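Local structure of nigerythrin (Desulfovibrio vulgaris subsp. vulgaris, 1YUZ) at residues A35-E40 with P89-P94; A53-G58 with L65-A70; D121-F126 with T143-A148. The protein shows NADH peroxidase activity in vitro and pairs a hemerythrin-like diiron centre with a rubredoxin-like iron centre in each subunit of a homodimer. All blocks are in the same frame, centred on the assembly; numbering follows the deposited sequence. Where two conformers were deposited one is given.

From the N terminus, helix 29-56 supplies the first segment of interaction 1 and, further on, the first of interaction 2. Interaction 2 closes a short loop between this helix and helix 60-87, the two arms of a hairpin. It is nested inside the longer loop of interaction 1, which closes when the chain beyond helix 60-87 returns to helix 29-56 at residues 89-94. Interaction 3 follows in series and closes the turn between helices 104-132 and 136-161, the second hairpin of the bundle. Interactions 1 and 3 touch through Glu40 and Tyr123, beside the Fe (III) ion. Interaction 2 lies apart from both, about 25 Å and 24 Å away between centres.

Interaction 1: residues A35-E40 with P89-P94; sequences AAIAGE and PGYEKP. With FE (Fe (III) ion), chain F.
Ile37 meets Tyr91 and Pro94 in a small apolar contact between helix 29-56 and the loop that follows helix 60-87. The side chains of Ile37 and Tyr91 approach from opposite directions. CG2 of Ile37 comes to 3.4 Å from OH of Tyr91. Ile37 CD1 lies 4.0 Å from Tyr91 CE2, oblique to the ring. Ile37 CG2 is anti to the backbone N and CG1 is anti to the carbonyl carbon (chi1 -71°). This puts CG2 and the CD1 methyl side by side at the hydroxyl end of Tyr91. Pro94 crosses Ile37 at about a right angle and sets its CD 3.8 Å from Ile37 CG2. Pro94 CG also rests 4.3 Å from Ala38 CA.

Metal coordination occupies another side of the helix. Glu40 chelates the Fe (III) ion with both oxygens: OE1 lies 2.1 Å and OE2 2.3 Å from the iron. A bend at chi2 (-67°) folds the side chain toward the metal. A water, Glu73, Glu118 and Glu149 complete the coordination, while His76 hydrogen-bonds Glu40 OE2. The arrangement belongs to the ferritin-like four-helix bundle of rubrerythrins, with a carboxylate-rich diiron site inside and a connecting loop packed outside.

Interaction 2: residues A53-G58 with L65-A70; sequences AAREQG and LFEATA
Arg55 and Glu67 form a bidentate salt bridge between helices 29-56 and 60-87. The guanidinium grips side-on, with one nitrogen for each carboxylate oxygen. NE donates to Glu67 OE2 at 2.8 Å, with an N-H...O angle of 167°. NH2 donates to Glu67 OE1 at 3.0 Å and is nearly as straight. Both oxygens are met on their syn sides and lie close to the guanidinium plane. The fit is not fully flat: the planes of the two groups are 31° apart. The pair of bonds fixes how the two groups are turned against each other.

The side chains cross at about a right angle. Arg55 is extended from CG to NE, and this straight run lets it reach across to helix 60-87. Glu67 is also extended beyond CG. Arg55 is exposed and Glu67 only partly so, which places the bridge toward the outside of the bundle. Arg55 also rests on Ala63 and Arg64.

The two helices form an antiparallel hairpin of the ferritin-like bundle. Helix 29-56 ends in a Schellman motif at Gly58, which has positive phi. Gly58 N bonds back to Arg55 O at 3.1 Å. Gln57 ties this end to Tyr102 and Cys104 through hydrogen bonds of its side-chain amide.

On the buried side, Ala54 points toward Phe66. Its CB sits at the edge of the ring, 4.3 Å from Phe66 CD1. Phe66 is also packed edge-to-face with Phe50, and its ring meets Tyr156 with the planes at about 45°. Asn107 and Leu108 of helix 104-132 touch it too.

Interaction 3: residues D121-F126 with T143-A148; sequences DMYPAF and TRAKLA
The hydroxyl of Tyr123, whose ring packs on Ala145, is held by two carboxylates. It is hydrogen-bonded to Glu40 OE2, an atom that also binds the Fe (III) ion, and to Glu80 OE2. Tyr123 is thus a second-shell residue and probably helps to position this iron ligand.

Its ring is held from both faces. Ala145 CB lies over one face, offset toward the rim, in a CH-pi contact 3.8 Å from the ring centroid. The closest ring atom is Tyr123 CZ, 3.5 Å from Ala145 CB. The opposite face is covered by Met122 CE, 3.4 Å above the plane and over its centre.

Nearer the backbone, Tyr123 and Lys146 slide past each other in opposite directions, with their CB atoms 3.6 Å apart. Pro124 CD adds a looser contact at 4.3 Å from Lys146 CG. Lys146 has CG anti to the backbone N (chi1 176°), which carries the chain past Tyr123 CB and near Pro124. Lys146 NZ hydrogen-bonds OH of Tyr160 of the second subunit.

The helix segments are near-antiparallel at 157°, and their axes come within 9.2 Å of each other at their closest. Helix 104-132 is kinked at Pro124. Ala36 of helix 29-56 packs on Tyr123, and His76 of helix 60-87 packs on Ala145, so all four bundle helices meet here.

Interaction 1: residues A35-E40 with P89-P94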
# COMPACT_ATOMS: atom_id res chain seq x y z
N ALA B 35 18.44 -9.64 12.78
CA ALA B 35 17.39 -8.67 13.03
C ALA B 35 16.22 -8.92 12.08
O ALA B 35 15.06 -8.82 12.48
CB ALA B 35 17.92 -7.25 12.84
N ALA B 36 16.53 -9.24 10.84
CA ALA B 36 15.50 -9.52 9.85
C ALA B 36 14.72 -10.76 10.27
O ALA B 36 13.50 -10.79 10.22
CB ALA B 36 16.12 -9.73 8.48
N ILE B 37 15.44 -11.80 10.70
CA ILE B 37 14.78 -13.02 11.13
C ILE B 37 13.84 -12.71 12.29
O ILE B 37 12.71 -13.19 12.33
CB ILE B 37 15.80 -14.09 11.56
CG1 ILE B 37 16.53 -14.62 10.32
CG2 ILE B 37 15.11 -15.24 12.29
CD1 ILE B 37 17.72 -15.48 10.62
N ALA B 38 14.31 -11.89 13.23
CA ALA B 38 13.49 -11.52 14.38
C ALA B 38 12.23 -10.81 13.90
O ALA B 38 11.12 -11.13 14.34
CB ALA B 38 14.28 -10.62 15.32
N GLY B 39 12.41 -9.85 13.00
CA GLY B 39 11.28 -9.11 12.47
C GLY B 39 10.29 -9.99 11.72
O GLY B 39 9.08 -9.85 11.88
N GLU B 40 10.81 -10.90 10.91
CA GLU B 40 9.95 -11.79 10.14
C GLU B 40 9.24 -12.79 11.04
O GLU B 40 8.14 -13.23 10.73
CB GLU B 40 10.77 -12.52 9.08
CG GLU B 40 11.41 -11.56 8.06
CD GLU B 40 10.38 -10.86 7.18
OE1 GLU B 40 9.29 -10.50 7.67
OE2 GLU B 40 10.68 -10.66 5.99
N PRO B 89 26.92 -21.46 13.52
CA PRO B 89 26.22 -22.73 13.69
C PRO B 89 25.40 -22.85 14.98
O PRO B 89 24.39 -23.57 15.01
CB PRO B 89 27.35 -23.76 13.63
CG PRO B 89 28.33 -23.11 12.72
CD PRO B 89 28.35 -21.69 13.22
N GLY B 90 25.83 -22.17 16.03
CA GLY B 90 25.12 -22.24 17.29
C GLY B 90 23.86 -21.39 17.33
O GLY B 90 23.09 -21.46 18.29
N TYR B 91 23.65 -20.58 16.30
CA TYR B 91 22.48 -19.72 16.24
C TYR B 91 21.17 -20.50 16.16
O TYR B 91 21.04 -21.43 15.36
CB TYR B 91 22.57 -18.78 15.03
CG TYR B 91 21.32 -17.96 14.81
CD1 TYR B 91 21.03 -16.87 15.63
CD2 TYR B 91 20.42 -18.29 13.81
CE1 TYR B 91 19.86 -16.12 15.46
CE2 TYR B 91 19.25 -17.56 13.62
CZ TYR B 91 18.98 -16.48 14.45
OH TYR B 91 17.82 -15.76 14.26
N GLU B 92 20.21 -20.10 16.98
CA GLU B 92 18.90 -20.74 17.00
C GLU B 92 17.85 -19.69 16.66
O GLU B 92 17.87 -18.58 17.20
CB GLU B 92 18.62 -21.32 18.39
CG GLU B 92 19.63 -22.35 18.84
CD GLU B 92 19.67 -23.57 17.94
OE1 GLU B 92 18.66 -24.30 17.88
OE2 GLU B 92 20.71 -23.78 17.28
N LYS B 93 16.94 -20.03 15.76
CA LYS B 93 15.88 -19.11 15.37
C LYS B 93 15.03 -18.79 16.59
O LYS B 93 14.69 -19.68 17.38
CB LYS B 93 15.01 -19.71 14.27
CG LYS B 93 15.70 -19.81 12.92
CD LYS B 93 14.81 -20.46 11.89
CE LYS B 93 14.50 -21.90 12.26
NZ LYS B 93 13.64 -22.56 11.24
N PRO B 94 14.67 -17.51 16.77
CA PRO B 94 13.86 -17.11 17.91
C PRO B 94 12.38 -17.45 17.74
O PRO B 94 11.93 -17.77 16.64
CB PRO B 94 14.08 -15.60 17.96
CG PRO B 94 14.14 -15.25 16.50
CD PRO B 94 15.03 -16.34 15.94
FE FE F . 8.60 -9.60 5.92
O HOH W 1 6.79 -8.87 5.70

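Interaction 2: residues A53-G58 with L65-A70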
# COMPACT_ATOMS: atom_id res chain seq x y z
N ALA B 53 -8.25 -14.38 12.89
CA ALA B 53 -9.28 -13.38 13.14
C ALA B 53 -10.14 -13.17 11.90
O ALA B 53 -11.36 -13.05 11.99
CB ALA B 53 -8.65 -12.07 13.57
N ALA B 54 -9.51 -13.12 10.73
CA ALA B 54 -10.23 -12.92 9.48
C ALA B 54 -11.27 -14.02 9.27
O ALA B 54 -12.40 -13.74 8.88
CB ALA B 54 -9.26 -12.89 8.30
N ARG B 55 -10.89 -15.26 9.54
CA ARG B 55 -11.82 -16.37 9.38
C ARG B 55 -13.00 -16.22 10.33
O ARG B 55 -14.15 -16.44 9.95
CB ARG B 55 -11.11 -17.71 9.62
CG ARG B 55 -10.22 -18.13 8.46
CD ARG B 55 -9.51 -19.45 8.70
NE ARG B 55 -8.67 -19.80 7.56
CZ ARG B 55 -9.12 -20.20 6.37
NH1 ARG B 55 -10.43 -20.31 6.16
NH2 ARG B 55 -8.27 -20.47 5.39
N GLU B 56 -12.72 -15.85 11.57
CA GLU B 56 -13.78 -15.67 12.55
C GLU B 56 -14.71 -14.54 12.12
O GLU B 56 -15.92 -14.60 12.35
CB GLU B 56 -13.20 -15.34 13.92
CG GLU B 56 -12.18 -16.34 14.43
CD GLU B 56 -11.59 -15.92 15.76
OE1 GLU B 56 -11.16 -14.75 15.88
OE2 GLU B 56 -11.55 -16.75 16.69
N GLN B 57 -14.14 -13.53 11.48
CA GLN B 57 -14.91 -12.37 11.05
C GLN B 57 -15.63 -12.58 9.72
O GLN B 57 -16.30 -11.67 9.23
CB GLN B 57 -14.00 -11.15 10.97
CG GLN B 57 -13.51 -10.67 12.33
CD GLN B 57 -12.57 -9.48 12.24
OE1 GLN B 57 -12.81 -8.53 11.49
NE2 GLN B 57 -11.49 -9.52 13.02
N GLY B 58 -15.50 -13.77 9.14
CA GLY B 58 -16.18 -14.06 7.89
C GLY B 58 -15.46 -13.67 6.62
O GLY B 58 -16.08 -13.64 5.55
N LEU B 65 -5.16 -14.97 2.36
CA LEU B 65 -4.08 -14.07 1.98
C LEU B 65 -3.10 -13.93 3.15
O LEU B 65 -1.89 -13.96 2.96
CB LEU B 65 -4.63 -12.70 1.58
CG LEU B 65 -3.55 -11.65 1.27
CD1 LEU B 65 -2.60 -12.15 0.18
CD2 LEU B 65 -4.22 -10.35 0.84
N PHE B 66 -3.62 -13.78 4.36
CA PHE B 66 -2.76 -13.66 5.53
C PHE B 66 -1.96 -14.94 5.73
O PHE B 66 -0.79 -14.90 6.11
CB PHE B 66 -3.58 -13.35 6.79
CG PHE B 66 -3.97 -11.90 6.94
CD1 PHE B 66 -5.29 -11.55 7.18
CD2 PHE B 66 -3.00 -10.90 6.87
CE1 PHE B 66 -5.65 -10.21 7.35
CE2 PHE B 66 -3.36 -9.56 7.05
CZ PHE B 66 -4.68 -9.22 7.29
N GLU B 67 -2.59 -16.08 5.48
CA GLU B 67 -1.91 -17.36 5.63
C GLU B 67 -0.81 -17.52 4.59
O GLU B 67 0.28 -17.99 4.89
CB GLU B 67 -2.93 -18.50 5.54
CG GLU B 67 -3.91 -18.46 6.69
CD GLU B 67 -5.14 -19.34 6.49
OE1 GLU B 67 -5.39 -19.78 5.35
OE2 GLU B 67 -5.86 -19.56 7.48
N ALA B 68 -1.09 -17.09 3.36
CA ALA B 68 -0.11 -17.17 2.29
C ALA B 68 1.06 -16.25 2.61
O ALA B 68 2.22 -16.61 2.42
CB ALA B 68 -0.74 -16.78 0.96
N THR B 69 0.76 -15.05 3.11
CA THR B 69 1.82 -14.10 3.42
C THR B 69 2.64 -14.56 4.62
O THR B 69 3.86 -14.35 4.65
CB THR B 69 1.25 -12.69 3.65
OG1 THR B 69 0.36 -12.36 2.57
CG2 THR B 69 2.37 -11.67 3.65
N ALA B 70 2.00 -15.19 5.60
CA ALA B 70 2.75 -15.70 6.74
C ALA B 70 3.73 -16.74 6.21
O ALA B 70 4.90 -16.76 6.59
CB ALA B 70 1.80 -16.34 7.74

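Interaction 3: residues D121-F126 with T143-A148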
# COMPACT_ATOMS: atom_id res chain seq x y z
N ASP B 121 12.39 0.58 3.79
CA ASP B 121 13.25 1.03 4.86
C ASP B 121 14.21 -0.06 5.33
O ASP B 121 15.40 -0.01 5.04
CB ASP B 121 12.39 1.51 6.03
CG ASP B 121 13.19 2.18 7.13
OD1 ASP B 121 14.35 1.78 7.35
OD2 ASP B 121 12.64 3.09 7.79
N MET B 122 13.68 -1.06 6.02
CA MET B 122 14.53 -2.12 6.55
C MET B 122 15.37 -2.90 5.55
O MET B 122 16.59 -2.90 5.64
CB MET B 122 13.70 -3.11 7.37
CG MET B 122 14.57 -4.09 8.14
SD MET B 122 13.65 -5.39 8.92
CE MET B 122 13.42 -6.50 7.54
N TYR B 123 14.73 -3.58 4.60
CA TYR B 123 15.52 -4.35 3.66
C TYR B 123 16.45 -3.48 2.82
O TYR B 123 17.61 -3.85 2.61
CB TYR B 123 14.63 -5.26 2.82
CG TYR B 123 14.24 -6.52 3.59
CD1 TYR B 123 12.90 -6.88 3.76
CD2 TYR B 123 15.22 -7.34 4.16
CE1 TYR B 123 12.55 -8.02 4.48
CE2 TYR B 123 14.87 -8.49 4.87
CZ TYR B 123 13.53 -8.82 5.03
OH TYR B 123 13.19 -9.95 5.74
N PRO B 124 15.99 -2.31 2.34
CA PRO B 124 16.93 -1.50 1.56
C PRO B 124 18.16 -1.12 2.40
O PRO B 124 19.28 -1.08 1.90
CB PRO B 124 16.10 -0.28 1.17
CG PRO B 124 14.74 -0.88 0.96
CD PRO B 124 14.61 -1.81 2.17
N ALA B 125 17.95 -0.86 3.69
CA ALA B 125 19.05 -0.50 4.59
C ALA B 125 20.02 -1.67 4.73
O ALA B 125 21.24 -1.49 4.69
CB ALA B 125 18.51 -0.10 5.96
N PHE B 126 19.47 -2.86 4.91
CA PHE B 126 20.28 -4.06 5.06
C PHE B 126 20.98 -4.43 3.76
O PHE B 126 22.11 -4.91 3.76
CB PHE B 126 19.41 -5.23 5.53
CG PHE B 126 18.92 -5.09 6.95
CD1 PHE B 126 18.01 -6.00 7.46
CD2 PHE B 126 19.37 -4.06 7.78
CE1 PHE B 126 17.55 -5.91 8.77
CE2 PHE B 126 18.93 -3.96 9.09
CZ PHE B 126 18.02 -4.88 9.59
N THR B 143 17.45 -8.96 -1.01
CA THR B 143 16.80 -8.48 -2.22
C THR B 143 15.53 -9.27 -2.49
O THR B 143 14.47 -8.69 -2.77
CB THR B 143 17.73 -8.60 -3.44
OG1 THR B 143 18.76 -7.61 -3.35
CG2 THR B 143 16.96 -8.41 -4.74
N ARG B 144 15.62 -10.59 -2.42
CA ARG B 144 14.46 -11.44 -2.66
C ARG B 144 13.34 -11.10 -1.68
O ARG B 144 12.19 -10.96 -2.08
CB ARG B 144 14.83 -12.92 -2.55
CG ARG B 144 15.61 -13.47 -3.74
CD ARG B 144 15.21 -14.91 -4.07
NE ARG B 144 15.87 -15.42 -5.27
CZ ARG B 144 15.79 -14.84 -6.46
NH1 ARG B 144 15.08 -13.74 -6.62
NH2 ARG B 144 16.43 -15.37 -7.50
N ALA B 145 13.68 -10.98 -0.40
CA ALA B 145 12.68 -10.65 0.61
C ALA B 145 12.07 -9.28 0.32
O ALA B 145 10.85 -9.13 0.30
CB ALA B 145 13.32 -10.66 2.01
N LYS B 146 12.92 -8.29 0.08
CA LYS B 146 12.50 -6.92 -0.20
C LYS B 146 11.48 -6.85 -1.33
O LYS B 146 10.47 -6.15 -1.22
CB LYS B 146 13.73 -6.06 -0.53
CG LYS B 146 13.45 -4.62 -0.94
CD LYS B 146 13.25 -4.48 -2.44
CE LYS B 146 13.17 -3.02 -2.88
NZ LYS B 146 11.89 -2.37 -2.48
N LEU B 147 11.74 -7.57 -2.42
CA LEU B 147 10.85 -7.56 -3.57
C LEU B 147 9.49 -8.15 -3.25
O LEU B 147 8.46 -7.66 -3.73
CB LEU B 147 11.49 -8.34 -4.72
CG LEU B 147 12.70 -7.66 -5.34
CD1 LEU B 147 13.44 -8.64 -6.23
CD2 LEU B 147 12.27 -6.43 -6.13
N ALA B 148 9.46 -9.20 -2.44
CA ALA B 148 8.20 -9.81 -2.09
C ALA B 148 7.38 -8.91 -1.17
O ALA B 148 6.16 -8.87 -1.26
CB ALA B 148 8.44 -11.16 -1.41